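Local coordinates for putative glycosyltransferase (GalT1) (Streptococcus parasanguinis FW213, PDB 5HEA), which is a putative glycosyltransferase, this chain being its C-terminal part with a GT-A-type family 2 domain that probably transfers sugar from a nucleotide-activated donor, at residues A[35-43]-A[75-85]; A[85-95]-A[167-178]. All blocks are in the same frame, centred on the assembly; numbering follows the deposited sequence.

Both contacts belong to one Rossmann-like GT-A domain and reach the same central sheet, one on its face and one within its plane. Contact 1 lays helix 72-82 across strand 35-41; it is partly buried, mostly isoleucine against small helix residues, with polar bonds gathered in the loop after the helix. Contact 2 is nearer the middle of the chain and well buried: strands 87-90 and 171-174 pair edge to edge through backbone bonds, with phenylalanines packed on the face that carries I88 and F173 and an acidic turn beyond. G85 is common to both, since a short loop through it leads from helix 72-82 to strand 87-90, and I80 of contact 1 touches F178 of contact 2.

Contact 1 (A[35-43]-A[75-85]); sequences FEIILINDG and ARNAGITYASG
I38, I40 and E36 carry this contact, all three pointing from strand 35-41 to the helix and the loop after it. I38 CD1 reaches the edge of the Y82 ring in its plane, 3.6 Å from Y82 CD2, and also packs on A83, 3.8 Å from I38 CD1 to A83 CB. I40 lies over A75 and G79: its CD1 comes within 3.8 Å of G79 CA, while CG2 packs 3.9 Å from A75 CB. G79, with no side chain, leaves room for I40 CD1; the axes of strand 35-41 and helix segment 75-82 come to 8.5 Å. Past the helix end, S84 N donates a nearly straight bond (169°) to E36 OE2 at 2.9 Å, arriving nearly along the C-O axis; S8 OG is a second partner of this oxygen. The other oxygen, E36 OE1, takes a bond of 2.7 Å from a water that also donates to Y82 O and accepts from S84 OG. Both carboxylate oxygens are thereby held, and the glutamate ties the strand to the chain leaving the helix. Y82 CG stands anti to the backbone N (chi1 -179°), which carries the ring toward the strand, and its OH bonds Q63. Strand 35-41, roughly antiparallel to the helix, sits between strands 7-13 and 62-66 in the parallel part of the mixed sheet, the Rossmann-like half of the GT-A fold; I37 and L39 meet helix 20-28.

Contact 2 (A[85-95]-A[167-178]); sequences GKYITFVDSDD and FSPTKLFKAELF
K171 O accepts from T89 OG1, which donates at 2.6 Å from above the carbonyl plane; a water beside it accepts from F90 N and lies close to K171 O and S168 O. The hydroxyl lies anti to the backbone N of T89 (chi1 -163°), which turns it to the neighbouring strand. Farther along, I88 and F173 form an antiparallel hydrogen-bonded pair: I88 N gives to F173 O at 2.8 Å, and F173 N returns a bond to I88 O at 3.0 Å. Just past the strand ends, A175 N donates to K86 O (2.9 Å). On the sheet face of I88 and F173, F178 packs on both I88 and F90: F90 CE2 lies 3.8 Å from F178 CZ, with F178 CZ at the edge of the F90 ring. The F173 and F90 side chains cross at about a right angle, with F173 CE2 near the edge of the F90 ring. Elsewhere L172 CD1 packs 3.6 Å from Y87 CB, and K174 runs alongside Y87, its amine paired with D115. At the far end the D92 carboxylate stands nearly perpendicular (82°) to the F167 ring, while D95 OD2 meets that ring's edge and bonds Y213. Backbone bonds and the T89 hydroxyl thus satisfy polar groups beside an aromatic core, with the water serving F90 N; D92-S93-D94 resembles the DXD motif of GT-A enzymes, consistent with a nucleotide-sugar and metal site there.

Contact 1 (A[35-43]-A[75-85])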
loop_
_atom_site.group_PDB
_atom_site.type_symbol
_atom_site.label_atom_id
_atom_site.label_comp_id
_atom_site.label_asym_id
_atom_site.label_seq_id
_atom_site.Cartn_x
_atom_site.Cartn_y
_atom_site.Cartn_z
ATOM N N PHE A 35 16.222 -22.240 36.409
ATOM C CA PHE A 35 15.633 -21.274 35.500
ATOM C C PHE A 35 15.345 -21.902 34.147
ATOM O O PHE A 35 15.849 -22.978 33.827
ATOM C CB PHE A 35 16.543 -20.051 35.319
ATOM C CG PHE A 35 17.932 -20.390 34.836
ATOM C CD1 PHE A 35 18.170 -20.689 33.503
ATOM C CD2 PHE A 35 18.992 -20.413 35.717
ATOM C CE1 PHE A 35 19.440 -21.009 33.064
ATOM C CE2 PHE A 35 20.267 -20.724 35.291
ATOM C CZ PHE A 35 20.496 -21.019 33.961
ATOM N N GLU A 36 14.515 -21.218 33.368
ATOM C CA GLU A 36 14.428 -21.456 31.943
ATOM C C GLU A 36 14.783 -20.153 31.231
ATOM O O GLU A 36 14.426 -19.054 31.682
ATOM C CB GLU A 36 13.033 -21.937 31.545
ATOM C CG GLU A 36 11.908 -20.968 31.870
ATOM C CD GLU A 36 10.546 -21.459 31.389
ATOM O OE1 GLU A 36 10.483 -22.468 30.652
ATOM O OE2 GLU A 36 9.532 -20.836 31.751
ATOM N N ILE A 37 15.517 -20.281 30.136
ATOM C CA ILE A 37 15.792 -19.156 29.264
ATOM C C ILE A 37 14.912 -19.298 28.044
ATOM O O ILE A 37 15.008 -20.281 27.308
ATOM C CB ILE A 37 17.255 -19.124 28.828
ATOM C CG1 ILE A 37 18.145 -18.972 30.065
ATOM C CG2 ILE A 37 17.467 -17.985 27.829
ATOM C CD1 ILE A 37 19.622 -19.201 29.832
ATOM N N ILE A 38 14.029 -18.325 27.854
ATOM C CA ILE A 38 13.177 -18.281 26.686
ATOM C C ILE A 38 13.769 -17.298 25.698
ATOM O O ILE A 38 13.712 -16.081 25.892
ATOM C CB ILE A 38 11.750 -17.899 27.057
ATOM C CG1 ILE A 38 11.276 -18.806 28.194
ATOM C CG2 ILE A 38 10.829 -18.026 25.844
ATOM C CD1 ILE A 38 9.948 -18.423 28.738
ATOM N N LEU A 39 14.402 -17.854 24.671
ATOM C CA LEU A 39 15.012 -17.081 23.608
ATOM C C LEU A 39 13.975 -16.846 22.528
ATOM O O LEU A 39 13.555 -17.789 21.872
ATOM C CB LEU A 39 16.191 -17.862 23.008
ATOM C CG LEU A 39 17.505 -17.886 23.781
ATOM C CD1 LEU A 39 18.565 -18.728 23.045
ATOM C CD2 LEU A 39 17.986 -16.462 23.989
ATOM N N ILE A 40 13.547 -15.602 22.336
ATOM C CA ILE A 40 12.610 -15.331 21.252
ATOM C C ILE A 40 13.340 -14.714 20.068
ATOM O O ILE A 40 13.607 -13.507 20.044
ATOM C CB ILE A 40 11.415 -14.439 21.678
ATOM C CG1 ILE A 40 10.720 -15.012 22.919
ATOM C CG2 ILE A 40 10.419 -14.308 20.534
ATOM C CD1 ILE A 40 11.281 -14.485 24.226
ATOM N N ASN A 41 13.680 -15.553 19.091
ATOM C CA ASN A 41 14.282 -15.049 17.869
ATOM C C ASN A 41 13.201 -14.395 17.018
ATOM O O ASN A 41 12.325 -15.073 16.472
ATOM C CB ASN A 41 14.979 -16.163 17.079
ATOM C CG ASN A 41 15.327 -15.728 15.689
ATOM O OD1 ASN A 41 15.739 -14.597 15.483
ATOM N ND2 ASN A 41 15.133 -16.610 14.714
ATOM N N ASP A 42 13.283 -13.074 16.898
ATOM C CA ASP A 42 12.267 -12.259 16.230
ATOM C C ASP A 42 12.609 -12.102 14.744
ATOM O O ASP A 42 12.706 -10.985 14.226
ATOM C CB ASP A 42 12.199 -10.893 16.953
ATOM C CG ASP A 42 11.073 -9.995 16.457
ATOM O OD1 ASP A 42 9.967 -10.493 16.138
ATOM O OD2 ASP A 42 11.307 -8.771 16.394
ATOM N N GLY A 43 12.821 -13.229 14.060
ATOM C CA GLY A 43 13.107 -13.196 12.636
ATOM C C GLY A 43 14.468 -12.598 12.293
ATOM O O GLY A 43 14.599 -11.923 11.278
ATOM N N ALA A 75 7.938 -9.764 20.789
ATOM C CA ALA A 75 8.871 -10.788 21.253
ATOM C C ALA A 75 8.742 -11.020 22.763
ATOM O O ALA A 75 8.716 -12.160 23.229
ATOM C CB ALA A 75 10.312 -10.413 20.886
ATOM N N ARG A 76 8.667 -9.944 23.535
ATOM C CA ARG A 76 8.546 -10.102 24.987
ATOM C C ARG A 76 7.199 -10.724 25.357
ATOM O O ARG A 76 7.124 -11.572 26.241
ATOM C CB ARG A 76 8.723 -8.765 25.707
ATOM C CG ARG A 76 10.120 -8.180 25.578
ATOM C CD ARG A 76 10.340 -7.069 26.593
ATOM N NE ARG A 76 11.653 -6.445 26.454
ATOM C CZ ARG A 76 11.848 -5.290 25.831
ATOM N NH1 ARG A 76 10.811 -4.660 25.313
ATOM N NH2 ARG A 76 13.062 -4.766 25.726
ATOM N N ASN A 77 6.133 -10.297 24.683
ATOM C CA ASN A 77 4.800 -10.838 24.961
ATOM C C ASN A 77 4.749 -12.350 24.693
ATOM O O ASN A 77 4.084 -13.089 25.414
ATOM C CB ASN A 77 3.718 -10.107 24.145
ATOM C CG ASN A 77 3.527 -8.653 24.574
ATOM O OD1 ASN A 77 3.841 -8.281 25.705
ATOM N ND2 ASN A 77 2.984 -7.826 23.670
ATOM N N ALA A 78 5.470 -12.804 23.669
ATOM C CA ALA A 78 5.561 -14.232 23.371
ATOM C C ALA A 78 6.275 -14.941 24.510
ATOM O O ALA A 78 5.899 -16.047 24.907
ATOM C CB ALA A 78 6.306 -14.474 22.037
ATOM N N GLY A 79 7.313 -14.294 25.031
ATOM C CA GLY A 79 8.047 -14.826 26.167
ATOM C C GLY A 79 7.156 -14.987 27.392
ATOM O O GLY A 79 7.183 -16.020 28.064
ATOM N N ILE A 80 6.378 -13.954 27.694
ATOM C CA ILE A 80 5.456 -13.983 28.842
ATOM C C ILE A 80 4.440 -15.125 28.718
ATOM O O ILE A 80 4.095 -15.794 29.704
ATOM C CB ILE A 80 4.709 -12.645 28.980
ATOM C CG1 ILE A 80 5.706 -11.513 29.256
ATOM C CG2 ILE A 80 3.650 -12.714 30.101
ATOM C CD1 ILE A 80 5.089 -10.116 29.209
ATOM N N THR A 81 3.981 -15.345 27.492
ATOM C CA THR A 81 2.992 -16.374 27.189
ATOM C C THR A 81 3.574 -17.772 27.344
ATOM O O THR A 81 2.920 -18.666 27.884
ATOM C CB THR A 81 2.461 -16.198 25.744
ATOM O OG1 THR A 81 1.788 -14.939 25.647
ATOM C CG2 THR A 81 1.499 -17.301 25.378
ATOM N N TYR A 82 4.808 -17.954 26.885
ATOM C CA TYR A 82 5.471 -19.256 26.955
ATOM C C TYR A 82 6.024 -19.577 28.366
ATOM O O TYR A 82 6.224 -20.741 28.721
ATOM C CB TYR A 82 6.562 -19.340 25.875
ATOM C CG TYR A 82 7.330 -20.644 25.819
ATOM C CD1 TYR A 82 6.993 -21.640 24.905
ATOM C CD2 TYR A 82 8.411 -20.876 26.672
ATOM C CE1 TYR A 82 7.705 -22.837 24.857
ATOM C CE2 TYR A 82 9.120 -22.067 26.632
ATOM C CZ TYR A 82 8.769 -23.040 25.724
ATOM O OH TYR A 82 9.488 -24.214 25.693
ATOM N N ALA A 83 6.245 -18.545 29.170
ATOM C CA ALA A 83 6.869 -18.708 30.484
ATOM C C ALA A 83 6.051 -19.572 31.438
ATOM O O ALA A 83 4.860 -19.354 31.615
ATOM C CB ALA A 83 7.118 -17.343 31.110
ATOM N N SER A 84 6.689 -20.544 32.078
ATOM C CA SER A 84 5.970 -21.326 33.080
ATOM C C SER A 84 6.545 -21.164 34.488
ATOM O O SER A 84 6.171 -21.899 35.399
ATOM C CB SER A 84 5.898 -22.802 32.676
ATOM O OG SER A 84 7.152 -23.266 32.222
ATOM N N GLY A 85 7.438 -20.193 34.669
ATOM C CA GLY A 85 8.039 -19.961 35.967
ATOM C C GLY A 85 7.112 -19.285 36.963
ATOM O O GLY A 85 6.092 -18.705 36.589
HETATM O O HOH W 1 8.002 -22.853 29.643
#

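Contact 2 (A[85-95]-A[167-178])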
loop_
_atom_site.group_PDB
_atom_site.type_symbol
_atom_site.label_atom_id
_atom_site.label_comp_id
_atom_site.label_asym_id
_atom_site.label_seq_id
_atom_site.Cartn_x
_atom_site.Cartn_y
_atom_site.Cartn_z
ATOM N N GLY A 85 7.438 -20.193 34.669
ATOM C CA GLY A 85 8.039 -19.961 35.967
ATOM C C GLY A 85 7.112 -19.285 36.963
ATOM O O GLY A 85 6.092 -18.705 36.589
ATOM N N LYS A 86 7.471 -19.363 38.243
ATOM C CA LYS A 86 6.756 -18.638 39.281
ATOM C C LYS A 86 7.163 -17.168 39.255
ATOM O O LYS A 86 6.449 -16.293 39.765
ATOM C CB LYS A 86 7.043 -19.243 40.663
ATOM C CG LYS A 86 6.418 -18.447 41.813
ATOM C CD LYS A 86 6.343 -19.242 43.101
ATOM C CE LYS A 86 5.791 -18.385 44.236
ATOM N NZ LYS A 86 5.551 -19.191 45.460
ATOM N N TYR A 87 8.325 -16.910 38.660
ATOM C CA TYR A 87 8.855 -15.556 38.527
ATOM C C TYR A 87 9.289 -15.310 37.093
ATOM O O TYR A 87 9.676 -16.239 36.382
ATOM C CB TYR A 87 10.049 -15.352 39.455
ATOM C CG TYR A 87 9.738 -15.701 40.889
ATOM C CD1 TYR A 87 10.032 -16.967 41.388
ATOM C CD2 TYR A 87 9.120 -14.783 41.733
ATOM C CE1 TYR A 87 9.741 -17.311 42.692
ATOM C CE2 TYR A 87 8.819 -15.118 43.053
ATOM C CZ TYR A 87 9.141 -16.387 43.522
ATOM O OH TYR A 87 8.862 -16.751 44.815
ATOM N N ILE A 88 9.230 -14.051 36.681
ATOM C CA ILE A 88 9.621 -13.664 35.326
ATOM C C ILE A 88 10.650 -12.545 35.385
ATOM O O ILE A 88 10.516 -11.595 36.157
ATOM C CB ILE A 88 8.394 -13.200 34.492
ATOM C CG1 ILE A 88 7.520 -14.406 34.117
ATOM C CG2 ILE A 88 8.852 -12.378 33.251
ATOM C CD1 ILE A 88 6.302 -14.056 33.292
ATOM N N THR A 89 11.690 -12.654 34.572
ATOM C CA THR A 89 12.664 -11.585 34.508
ATOM C C THR A 89 13.085 -11.402 33.051
ATOM O O THR A 89 12.910 -12.312 32.238
ATOM C CB THR A 89 13.858 -11.903 35.425
ATOM O OG1 THR A 89 14.619 -10.713 35.671
ATOM C CG2 THR A 89 14.737 -12.989 34.801
ATOM N N PHE A 90 13.595 -10.218 32.713
ATOM C CA PHE A 90 13.958 -9.907 31.328
ATOM C C PHE A 90 15.458 -9.652 31.248
ATOM O O PHE A 90 16.017 -9.024 32.135
ATOM C CB PHE A 90 13.202 -8.660 30.831
ATOM C CG PHE A 90 11.706 -8.833 30.791
ATOM C CD1 PHE A 90 11.097 -9.452 29.708
ATOM C CD2 PHE A 90 10.911 -8.395 31.845
ATOM C CE1 PHE A 90 9.716 -9.632 29.676
ATOM C CE2 PHE A 90 9.530 -8.568 31.818
ATOM C CZ PHE A 90 8.937 -9.195 30.738
ATOM N N VAL A 91 16.110 -10.153 30.202
ATOM C CA VAL A 91 17.517 -9.836 29.952
ATOM C C VAL A 91 17.642 -9.475 28.471
ATOM O O VAL A 91 17.162 -10.212 27.611
ATOM C CB VAL A 91 18.452 -11.034 30.264
ATOM C CG1 VAL A 91 19.883 -10.741 29.799
ATOM C CG2 VAL A 91 18.451 -11.348 31.746
ATOM N N ASP A 92 18.246 -8.334 28.165
ATOM C CA ASP A 92 18.481 -7.962 26.771
ATOM C C ASP A 92 19.706 -8.692 26.238
ATOM O O ASP A 92 20.692 -8.846 26.940
ATOM C CB ASP A 92 18.646 -6.455 26.615
ATOM C CG ASP A 92 17.327 -5.717 26.762
ATOM O OD1 ASP A 92 16.251 -6.367 26.633
ATOM O OD2 ASP A 92 17.365 -4.492 27.002
ATOM N N SER A 93 19.636 -9.132 24.988
ATOM C CA SER A 93 20.664 -10.028 24.465
ATOM C C SER A 93 21.971 -9.297 24.115
ATOM O O SER A 93 22.975 -9.942 23.810
ATOM C CB SER A 93 20.106 -10.841 23.290
ATOM O OG SER A 93 19.352 -10.024 22.419
ATOM N N ASP A 94 21.942 -7.960 24.181
ATOM C CA ASP A 94 23.126 -7.091 24.060
ATOM C C ASP A 94 23.954 -7.013 25.340
ATOM O O ASP A 94 25.085 -6.513 25.331
ATOM C CB ASP A 94 22.679 -5.652 23.817
ATOM C CG ASP A 94 22.201 -5.421 22.426
ATOM O OD1 ASP A 94 22.694 -6.111 21.517
ATOM O OD2 ASP A 94 21.340 -4.540 22.238
ATOM N N ASP A 95 23.370 -7.466 26.442
ATOM C CA ASP A 95 23.913 -7.236 27.780
ATOM C C ASP A 95 24.438 -8.511 28.427
ATOM O O ASP A 95 24.383 -9.578 27.823
ATOM C CB ASP A 95 22.825 -6.613 28.663
ATOM C CG ASP A 95 22.312 -5.291 28.109
ATOM O OD1 ASP A 95 23.108 -4.577 27.452
ATOM O OD2 ASP A 95 21.119 -4.960 28.333
ATOM N N PHE A 167 13.407 0.743 31.806
ATOM C CA PHE A 167 14.297 -0.398 31.568
ATOM C C PHE A 167 13.688 -1.683 32.131
ATOM O O PHE A 167 13.477 -1.817 33.339
ATOM C CB PHE A 167 15.687 -0.149 32.172
ATOM C CG PHE A 167 16.771 -1.001 31.566
ATOM C CD1 PHE A 167 16.904 -1.093 30.188
ATOM C CD2 PHE A 167 17.658 -1.706 32.374
ATOM C CE1 PHE A 167 17.907 -1.883 29.617
ATOM C CE2 PHE A 167 18.653 -2.500 31.822
ATOM C CZ PHE A 167 18.780 -2.588 30.432
ATOM N N SER A 168 13.388 -2.629 31.258
ATOM C CA SER A 168 12.766 -3.871 31.714
ATOM C C SER A 168 13.660 -4.885 32.470
ATOM O O SER A 168 13.157 -5.594 33.346
ATOM C CB SER A 168 12.004 -4.558 30.572
ATOM O OG SER A 168 12.859 -4.833 29.485
ATOM N N PRO A 169 14.966 -4.991 32.120
ATOM C CA PRO A 169 15.794 -5.899 32.928
ATOM C C PRO A 169 16.070 -5.378 34.329
ATOM O O PRO A 169 15.595 -4.296 34.699
ATOM C CB PRO A 169 17.110 -5.981 32.134
ATOM C CG PRO A 169 16.683 -5.665 30.696
ATOM C CD PRO A 169 15.658 -4.575 30.885
ATOM N N THR A 170 16.847 -6.157 35.081
ATOM C CA THR A 170 17.263 -5.872 36.476
ATOM C C THR A 170 16.166 -6.133 37.500
ATOM O O THR A 170 16.322 -5.816 38.672
ATOM C CB THR A 170 17.897 -4.441 36.706
ATOM O OG1 THR A 170 16.883 -3.471 36.988
ATOM C CG2 THR A 170 18.759 -3.987 35.510
ATOM N N LYS A 171 15.065 -6.730 37.052
ATOM C CA LYS A 171 13.864 -6.818 37.856
ATOM C C LYS A 171 13.303 -8.227 37.825
ATOM O O LYS A 171 13.169 -8.836 36.764
ATOM C CB LYS A 171 12.829 -5.799 37.344
ATOM C CG LYS A 171 13.383 -4.359 37.353
ATOM C CD LYS A 171 12.531 -3.391 36.574
ATOM C CE LYS A 171 13.213 -2.030 36.531
ATOM N NZ LYS A 171 14.494 -2.041 35.752
ATOM N N LEU A 172 12.997 -8.749 39.007
ATOM C CA LEU A 172 12.377 -10.063 39.150
ATOM C C LEU A 172 10.929 -9.888 39.612
ATOM O O LEU A 172 10.681 -9.309 40.672
ATOM C CB LEU A 172 13.166 -10.905 40.155
ATOM C CG LEU A 172 12.688 -12.332 40.411
ATOM C CD1 LEU A 172 12.906 -13.181 39.165
ATOM C CD2 LEU A 172 13.390 -12.942 41.628
ATOM N N PHE A 173 9.983 -10.381 38.808
ATOM C CA PHE A 173 8.548 -10.199 39.049
ATOM C C PHE A 173 7.851 -11.519 39.387
ATOM O O PHE A 173 8.083 -12.520 38.715
ATOM C CB PHE A 173 7.855 -9.665 37.783
ATOM C CG PHE A 173 8.417 -8.367 37.263
ATOM C CD1 PHE A 173 7.992 -7.153 37.784
ATOM C CD2 PHE A 173 9.351 -8.360 36.237
ATOM C CE1 PHE A 173 8.506 -5.952 37.308
ATOM C CE2 PHE A 173 9.871 -7.158 35.745
ATOM C CZ PHE A 173 9.449 -5.954 36.286
ATOM N N LYS A 174 6.978 -11.517 40.394
ATOM C CA LYS A 174 6.017 -12.607 40.541
ATOM C C LYS A 174 5.231 -12.697 39.253
ATOM O O LYS A 174 4.803 -11.676 38.705
ATOM C CB LYS A 174 5.071 -12.375 41.720
ATOM C CG LYS A 174 5.718 -12.731 43.058
ATOM C CD LYS A 174 4.741 -12.627 44.202
ATOM C CE LYS A 174 5.449 -12.849 45.527
ATOM N NZ LYS A 174 4.596 -12.451 46.693
ATOM N N ALA A 175 5.080 -13.916 38.744
ATOM C CA ALA A 175 4.476 -14.107 37.425
ATOM C C ALA A 175 2.995 -13.737 37.427
ATOM O O ALA A 175 2.452 -13.310 36.404
ATOM C CB ALA A 175 4.680 -15.533 36.942
ATOM N N GLU A 176 2.350 -13.868 38.582
ATOM C CA GLU A 176 0.934 -13.513 38.698
ATOM C C GLU A 176 0.677 -12.025 38.409
ATOM O O GLU A 176 -0.428 -11.650 38.033
ATOM C CB GLU A 176 0.383 -13.889 40.080
ATOM C CG GLU A 176 1.023 -13.121 41.232
ATOM C CD GLU A 176 0.567 -13.607 42.596
ATOM O OE1 GLU A 176 -0.535 -14.196 42.684
ATOM O OE2 GLU A 176 1.313 -13.399 43.580
ATOM N N LEU A 177 1.699 -11.187 38.571
ATOM C CA LEU A 177 1.575 -9.762 38.277
ATOM C C LEU A 177 1.227 -9.470 36.800
ATOM O O LEU A 177 0.689 -8.414 36.485
ATOM C CB LEU A 177 2.874 -9.034 38.635
ATOM C CG LEU A 177 3.191 -8.501 40.035
ATOM C CD1 LEU A 177 2.203 -8.909 41.111
ATOM C CD2 LEU A 177 4.596 -8.876 40.421
ATOM N N PHE A 178 1.534 -10.395 35.899
ATOM C CA PHE A 178 1.351 -10.133 34.467
ATOM C C PHE A 178 -0.084 -10.296 33.926
ATOM O O PHE A 178 -0.321 -10.100 32.726
ATOM C CB PHE A 178 2.353 -10.941 33.624
ATOM C CG PHE A 178 3.750 -10.384 33.666
ATOM C CD1 PHE A 178 4.182 -9.487 32.704
ATOM C CD2 PHE A 178 4.614 -10.733 34.691
ATOM C CE1 PHE A 178 5.459 -8.959 32.749
ATOM C CE2 PHE A 178 5.895 -10.218 34.744
ATOM C CZ PHE A 178 6.320 -9.326 33.779
HETATM O O HOH W 2 13.597 -8.008 34.392
#